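PDB 4ONX: sensor histidine kinase from Clostridium perfringens, which probably detects an extracellular chemical signal through its single-cache sensor domain and passes it on to a histidine kinase module that phosphorylates itself. Local coordinates for residues M31-D34 with V35-T38; K98-G101 with Q102-N106. All coordinates share one frame; numbering follows the deposited sequence.

Contact 1. Residues M31-D34 with V35-T38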
HETATM    1  N   MSE E  31     -21.919 -15.788 -31.821  1.00106.06           N
HETATM    2  CA  MSE E  31     -21.148 -16.492 -30.803  1.00109.11           C
HETATM    3  C   MSE E  31     -19.642 -16.319 -30.783  1.00107.22           C
HETATM    4  O   MSE E  31     -18.924 -17.149 -31.353  1.00102.11           O
HETATM    5  CB  MSE E  31     -21.541 -17.932 -31.150  1.00112.40           C
HETATM    6  CG  MSE E  31     -21.549 -18.794 -29.907  1.00117.01           C
HETATM    7 SE   MSE E  31     -23.063 -18.291 -28.777  1.00125.78          SE
HETATM    8  CE  MSE E  31     -23.043 -19.933 -27.689  1.00130.60           C
ATOM      9  N   ASP E  32     -19.141 -15.301 -30.061  1.00105.98           N
ATOM     10  CA  ASP E  32     -17.688 -15.045 -29.986  1.00106.65           C
ATOM     11  C   ASP E  32     -17.026 -15.999 -28.999  1.00102.49           C
ATOM     12  O   ASP E  32     -17.085 -15.773 -27.790  1.00 95.07           O
ATOM     13  CB  ASP E  32     -17.350 -13.593 -29.599  1.00110.73           C
ATOM     14  CG  ASP E  32     -15.868 -13.275 -29.803  1.00117.45           C
ATOM     15  OD1 ASP E  32     -15.042 -14.212 -29.694  1.00119.99           O
ATOM     16  OD2 ASP E  32     -15.519 -12.104 -30.072  1.00116.00           O
ATOM     17  N   GLU E  33     -16.387 -17.045 -29.531  1.00101.79           N
ATOM     18  CA  GLU E  33     -15.706 -18.057 -28.720  1.00101.90           C
ATOM     19  C   GLU E  33     -14.457 -17.537 -28.013  1.00 99.46           C
ATOM     20  O   GLU E  33     -14.107 -18.044 -26.951  1.00 99.39           O
ATOM     21  CB  GLU E  33     -15.369 -19.291 -29.566  1.00112.22           C
ATOM     22  CG  GLU E  33     -16.587 -19.997 -30.151  1.00120.20           C
ATOM     23  CD  GLU E  33     -17.542 -20.537 -29.101  1.00121.92           C
ATOM     24  OE1 GLU E  33     -18.592 -21.087 -29.484  1.00121.40           O
ATOM     25  OE2 GLU E  33     -17.245 -20.422 -27.897  1.00121.31           O
ATOM     26  N   ASP E  34     -13.800 -16.520 -28.573  1.00 98.57           N
ATOM     27  CA  ASP E  34     -12.618 -15.935 -27.940  1.00 99.74           C
ATOM     28  C   ASP E  34     -13.000 -15.503 -26.532  1.00 96.90           C
ATOM     29  O   ASP E  34     -12.389 -15.909 -25.548  1.00 96.20           O
ATOM     30  CB  ASP E  34     -12.102 -14.737 -28.739  1.00105.76           C
ATOM     31  CG  ASP E  34     -11.631 -15.115 -30.139  1.00110.12           C
ATOM     32  OD1 ASP E  34     -11.600 -16.319 -30.473  1.00108.41           O
ATOM     33  OD2 ASP E  34     -11.284 -14.195 -30.908  1.00116.64           O
ATOM     34  N   VAL E  35     -14.054 -14.706 -26.447  1.00 94.66           N
ATOM     35  CA  VAL E  35     -14.538 -14.232 -25.170  1.00 94.49           C
ATOM     36  C   VAL E  35     -14.944 -15.410 -24.303  1.00 93.13           C
ATOM     37  O   VAL E  35     -14.481 -15.556 -23.172  1.00 94.40           O
ATOM     38  CB  VAL E  35     -15.747 -13.293 -25.350  1.00 96.19           C
ATOM     39  CG1 VAL E  35     -16.376 -12.949 -24.013  1.00 94.37           C
ATOM     40  CG2 VAL E  35     -15.333 -12.030 -26.082  1.00 98.07           C
ATOM     41  N   ARG E  36     -15.811 -16.255 -24.837  1.00 91.83           N
ATOM     42  CA  ARG E  36     -16.290 -17.398 -24.077  1.00 96.02           C
ATOM     43  C   ARG E  36     -15.103 -18.159 -23.484  1.00 94.73           C
ATOM     44  O   ARG E  36     -15.121 -18.523 -22.306  1.00 97.18           O
ATOM     45  CB  ARG E  36     -17.160 -18.330 -24.949  1.00100.71           C
ATOM     46  CG  ARG E  36     -18.383 -17.636 -25.564  1.00105.10           C
ATOM     47  CD  ARG E  36     -19.416 -18.507 -26.326  1.00107.26           C
ATOM     48  NE  ARG E  36     -20.689 -17.797 -26.278  1.00111.41           N
ATOM     49  CZ  ARG E  36     -21.721 -18.093 -25.494  1.00112.11           C
ATOM     50  NH1 ARG E  36     -22.799 -17.325 -25.543  1.00110.76           N
ATOM     51  NH2 ARG E  36     -21.702 -19.152 -24.692  1.00111.60           N
ATOM     52  N   ASN E  37     -14.061 -18.359 -24.292  1.00 94.83           N
ATOM     53  CA  ASN E  37     -12.883 -19.115 -23.836  1.00 96.93           C
ATOM     54  C   ASN E  37     -12.159 -18.345 -22.724  1.00 96.05           C
ATOM     55  O   ASN E  37     -11.918 -18.892 -21.652  1.00 99.92           O
ATOM     56  CB  ASN E  37     -11.936 -19.524 -24.990  1.00 99.59           C
ATOM     57  CG  ASN E  37     -11.560 -21.018 -24.978  1.00102.44           C
ATOM     58  OD1 ASN E  37     -12.176 -21.848 -24.304  1.00100.71           O
ATOM     59  ND2 ASN E  37     -10.572 -21.368 -25.791  1.00104.83           N
ATOM     60  N   THR E  38     -11.863 -17.065 -22.949  1.00 93.58           N
ATOM     61  CA  THR E  38     -11.204 -16.259 -21.923  1.00 93.14           C
ATOM     62  C   THR E  38     -11.904 -16.343 -20.576  1.00 92.94           C
ATOM     63  O   THR E  38     -11.261 -16.487 -19.531  1.00 96.11           O
ATOM     64  CB  THR E  38     -11.179 -14.779 -22.318  1.00 94.35           C
ATOM     65  OG1 THR E  38     -10.495 -14.632 -23.558  1.00 94.05           O
ATOM     66  CG2 THR E  38     -10.477 -13.931 -21.264  1.00 96.83           C
TER
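The carbonyl oxygen Asp-34 O is gripped twice by one residue, Thr-38, a turn further along helix 33-47. Thr-38 N donates to Asp-34 O at 2.9 Å, with the N-H nearly in line with the acceptor (175°). Thr-38 OG1 gives its proton to the same Asp-34 O at 3.0 Å, arriving above the carbonyl plane, 42° out of it. The hydroxyl gets there because OG1 stands anti to the carbonyl carbon of its own residue (chi1 -59°), which folds it back along the helix. Two further i to i+4 bonds build this first turn: Asn-37 N to Glu-33 O at 2.7 Å, and Arg-36 N to Asp-32 O at 3.3 Å.

Asp-32 is the N-cap. Its carboxylate oxygen OD1 accepts from Asp-34 N and Val-35 N, both weakly, the latter at 3.4 Å, while the Asp-32 side chain crosses that of Val-35 at about a right angle, Asp-32 CG lying 4.0 Å from Val-35 CG2. On another side of the turn Arg-36 runs extended from CG to NE, and Glu-33 OE2 rests on its aliphatic part, 3.3 Å from Arg-36 CD. The charged atoms themselves do not meet, Glu-33 OE2 standing 4.6 Å from Arg-36 NE, and any attraction between the opposite charges acts at longer range. The selenomethionine Met-31 crosses the guanidinium with its end over one face, although its exact position there is doubtful.

Val-35, the buried member, packs against Lys-151 and Tyr-153 of strand 142-153, while Arg-36 makes a cation-pi contact with Tyr-120 of the second subunit. Negative charge from Asp-32, Glu-33 and Asp-34 gathers at the amino end of the helix, where it would probably interact favourably with the helix dipole, and the weak capping bonds give amides of the first turn an acceptor that the helix itself cannot supply.

Contact 2. Residues K98-G101 with Q102-N106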
ATOM      1  N   LYS E  98     -14.694   1.776 -14.676  1.00155.20           N
ATOM      2  CA  LYS E  98     -15.049   2.681 -15.764  1.00150.64           C
ATOM      3  C   LYS E  98     -16.185   2.037 -16.559  1.00145.12           C
ATOM      4  O   LYS E  98     -17.237   2.642 -16.759  1.00141.65           O
ATOM      5  CB  LYS E  98     -13.830   2.926 -16.665  1.00156.44           C
ATOM      6  CG  LYS E  98     -13.970   3.963 -17.779  1.00156.72           C
ATOM      7  CD  LYS E  98     -12.906   3.763 -18.862  1.00163.49           C
ATOM      8  CE  LYS E  98     -11.447   3.752 -18.400  1.00171.16           C
ATOM      9  NZ  LYS E  98     -10.509   3.295 -19.474  1.00178.27           N
ATOM     10  N   GLN E  99     -15.991   0.789 -16.967  1.00144.93           N
ATOM     11  CA  GLN E  99     -16.997   0.080 -17.743  1.00141.90           C
ATOM     12  C   GLN E  99     -18.332   0.019 -17.034  1.00137.49           C
ATOM     13  O   GLN E  99     -19.337   0.448 -17.573  1.00135.56           O
ATOM     14  CB  GLN E  99     -16.543  -1.352 -18.012  1.00144.48           C
ATOM     15  CG  GLN E  99     -17.336  -2.136 -19.067  1.00143.91           C
ATOM     16  CD  GLN E  99     -17.192  -1.563 -20.468  1.00145.79           C
ATOM     17  OE1 GLN E  99     -16.848  -0.396 -20.645  1.00146.40           O
ATOM     18  NE2 GLN E  99     -17.454  -2.391 -21.476  1.00147.45           N
ATOM     19  N   ILE E 100     -18.342  -0.496 -15.813  1.00137.09           N
ATOM     20  CA  ILE E 100     -19.597  -0.655 -15.085  1.00134.73           C
ATOM     21  C   ILE E 100     -20.198   0.690 -14.681  1.00132.79           C
ATOM     22  O   ILE E 100     -21.414   0.853 -14.671  1.00131.19           O
ATOM     23  CB  ILE E 100     -19.430  -1.576 -13.866  1.00136.27           C
ATOM     24  CG1 ILE E 100     -18.821  -2.910 -14.297  1.00139.04           C
ATOM     25  CG2 ILE E 100     -20.756  -1.819 -13.171  1.00135.16           C
ATOM     26  CD1 ILE E 100     -19.529  -3.584 -15.457  1.00138.38           C
ATOM     27  N   GLY E 101     -19.354   1.665 -14.378  1.00133.47           N
ATOM     28  CA  GLY E 101     -19.850   2.984 -14.021  1.00132.29           C
ATOM     29  C   GLY E 101     -20.785   3.544 -15.083  1.00131.13           C
ATOM     30  O   GLY E 101     -21.856   4.061 -14.768  1.00130.38           O
ATOM     31  N   GLN E 102     -20.386   3.424 -16.347  1.00132.90           N
ATOM     32  CA  GLN E 102     -21.190   3.926 -17.471  1.00133.03           C
ATOM     33  C   GLN E 102     -22.603   3.351 -17.482  1.00132.21           C
ATOM     34  O   GLN E 102     -23.547   4.027 -17.877  1.00132.98           O
ATOM     35  CB  GLN E 102     -20.493   3.629 -18.798  1.00136.16           C
ATOM     36  CG  GLN E 102     -19.203   4.397 -18.987  1.00139.02           C
ATOM     37  CD  GLN E 102     -18.437   3.959 -20.218  1.00143.96           C
ATOM     38  OE1 GLN E 102     -18.978   3.282 -21.098  1.00144.77           O
ATOM     39  NE2 GLN E 102     -17.169   4.347 -20.290  1.00148.03           N
ATOM     40  N   VAL E 103     -22.742   2.108 -17.038  1.00132.32           N
ATOM     41  CA  VAL E 103     -24.044   1.453 -16.953  1.00133.42           C
ATOM     42  C   VAL E 103     -25.021   2.281 -16.133  1.00133.69           C
ATOM     43  O   VAL E 103     -26.172   2.485 -16.522  1.00135.69           O
ATOM     44  CB  VAL E 103     -23.923   0.089 -16.258  1.00133.81           C
ATOM     45  CG1 VAL E 103     -25.292  -0.504 -15.964  1.00135.50           C
ATOM     46  CG2 VAL E 103     -23.086  -0.856 -17.099  1.00135.28           C
ATOM     47  N   PHE E 104     -24.547   2.758 -14.992  1.00133.46           N
ATOM     48  CA  PHE E 104     -25.377   3.524 -14.078  1.00133.96           C
ATOM     49  C   PHE E 104     -25.539   4.983 -14.445  1.00135.67           C
ATOM     50  O   PHE E 104     -26.336   5.685 -13.836  1.00137.50           O
ATOM     51  CB  PHE E 104     -24.831   3.391 -12.669  1.00132.81           C
ATOM     52  CG  PHE E 104     -24.860   1.991 -12.158  1.00133.80           C
ATOM     53  CD1 PHE E 104     -25.982   1.503 -11.523  1.00136.18           C
ATOM     54  CD2 PHE E 104     -23.780   1.159 -12.328  1.00133.73           C
ATOM     55  CE1 PHE E 104     -26.027   0.208 -11.050  1.00138.35           C
ATOM     56  CE2 PHE E 104     -23.815  -0.136 -11.859  1.00135.77           C
ATOM     57  CZ  PHE E 104     -24.938  -0.615 -11.218  1.00137.80           C
ATOM     58  N   VAL E 105     -24.812   5.443 -15.447  1.00138.23           N
ATOM     59  CA  VAL E 105     -24.916   6.821 -15.859  1.00142.01           C
ATOM     60  C   VAL E 105     -25.714   6.941 -17.154  1.00148.20           C
ATOM     61  O   VAL E 105     -26.785   7.549 -17.174  1.00150.01           O
ATOM     62  CB  VAL E 105     -23.523   7.428 -16.081  1.00142.66           C
ATOM     63  CG1 VAL E 105     -23.640   8.862 -16.561  1.00144.01           C
ATOM     64  CG2 VAL E 105     -22.707   7.366 -14.808  1.00141.45           C
ATOM     65  N   ASN E 106     -25.173   6.348 -18.222  1.00154.69           N
ATOM     66  CA  ASN E 106     -25.744   6.418 -19.574  1.00163.16           C
ATOM     67  C   ASN E 106     -27.259   6.563 -19.636  1.00169.00           C
ATOM     68  O   ASN E 106     -27.766   7.302 -20.457  1.00173.41           O
ATOM     69  CB  ASN E 106     -25.336   5.235 -20.466  1.00164.93           C
ATOM     70  CG  ASN E 106     -25.497   5.531 -21.961  1.00170.92           C
ATOM     71  OD1 ASN E 106     -25.746   6.668 -22.373  1.00172.41           O
ATOM     72  ND2 ASN E 106     -25.319   4.502 -22.780  1.00174.58           N
TER
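Gln-102 folds back over the preceding turn of helix 97-106, which follows strand 90-95 in this single-cache domain. Its CG lies anti to its own carbonyl carbon (chi1 -67°), which brings Gln-102 CG to 3.5 Å from Lys-98 O; beyond CG the chain runs extended. The same oxygen accepts from Gln-102 N at 3.3 Å, a regular i to i+4 bond. The side chains of Lys-98 and Gln-102 lie side by side and point the same way, and both pack on Val-90 of the second subunit.

Ile-100 and Phe-104 are likewise side by side. With chi1 at -63°, the ring is turned back along the helix and presents its edge to Ile-100: CG2 lies in the ring plane, 3.7 Å from Phe-104 CE2. Val-103 CG1 stands over one ring face, offset toward the rim.

Toward its carboxyl end the helix is only weakly bonded. Gly-101 O receives two weak, poorly aligned bonds, from Phe-104 N (3.0 Å) and Val-105 N (3.3 Å), the angle at the latter hydrogen being 120°. Gln-102 O, one residue after Gly-101, accepts from that same Val-105 N and from Asn-106 N, the second at 2.9 Å.

In the fold
Each contact is local to one helix: contact 1 joins the residues leading into helix 33-47 to its first turn, and contact 2 runs along helix 97-106; their centres are 23 Å apart and their nearest atoms about 11 Å, so neither touches the other. Contact 1 is a surface contact with one buried residue, rich in carboxylates and closed by a side-chain cap. Contact 2 is largely buried, five of its eight touching residues being so, and relies on apolar neighbours and looser main-chain bonds. Each meets the second subunit in its own chemical style: a tyrosine hydrogen bond and cation-pi pair for 31-38, mostly side-chain packing for 98-106.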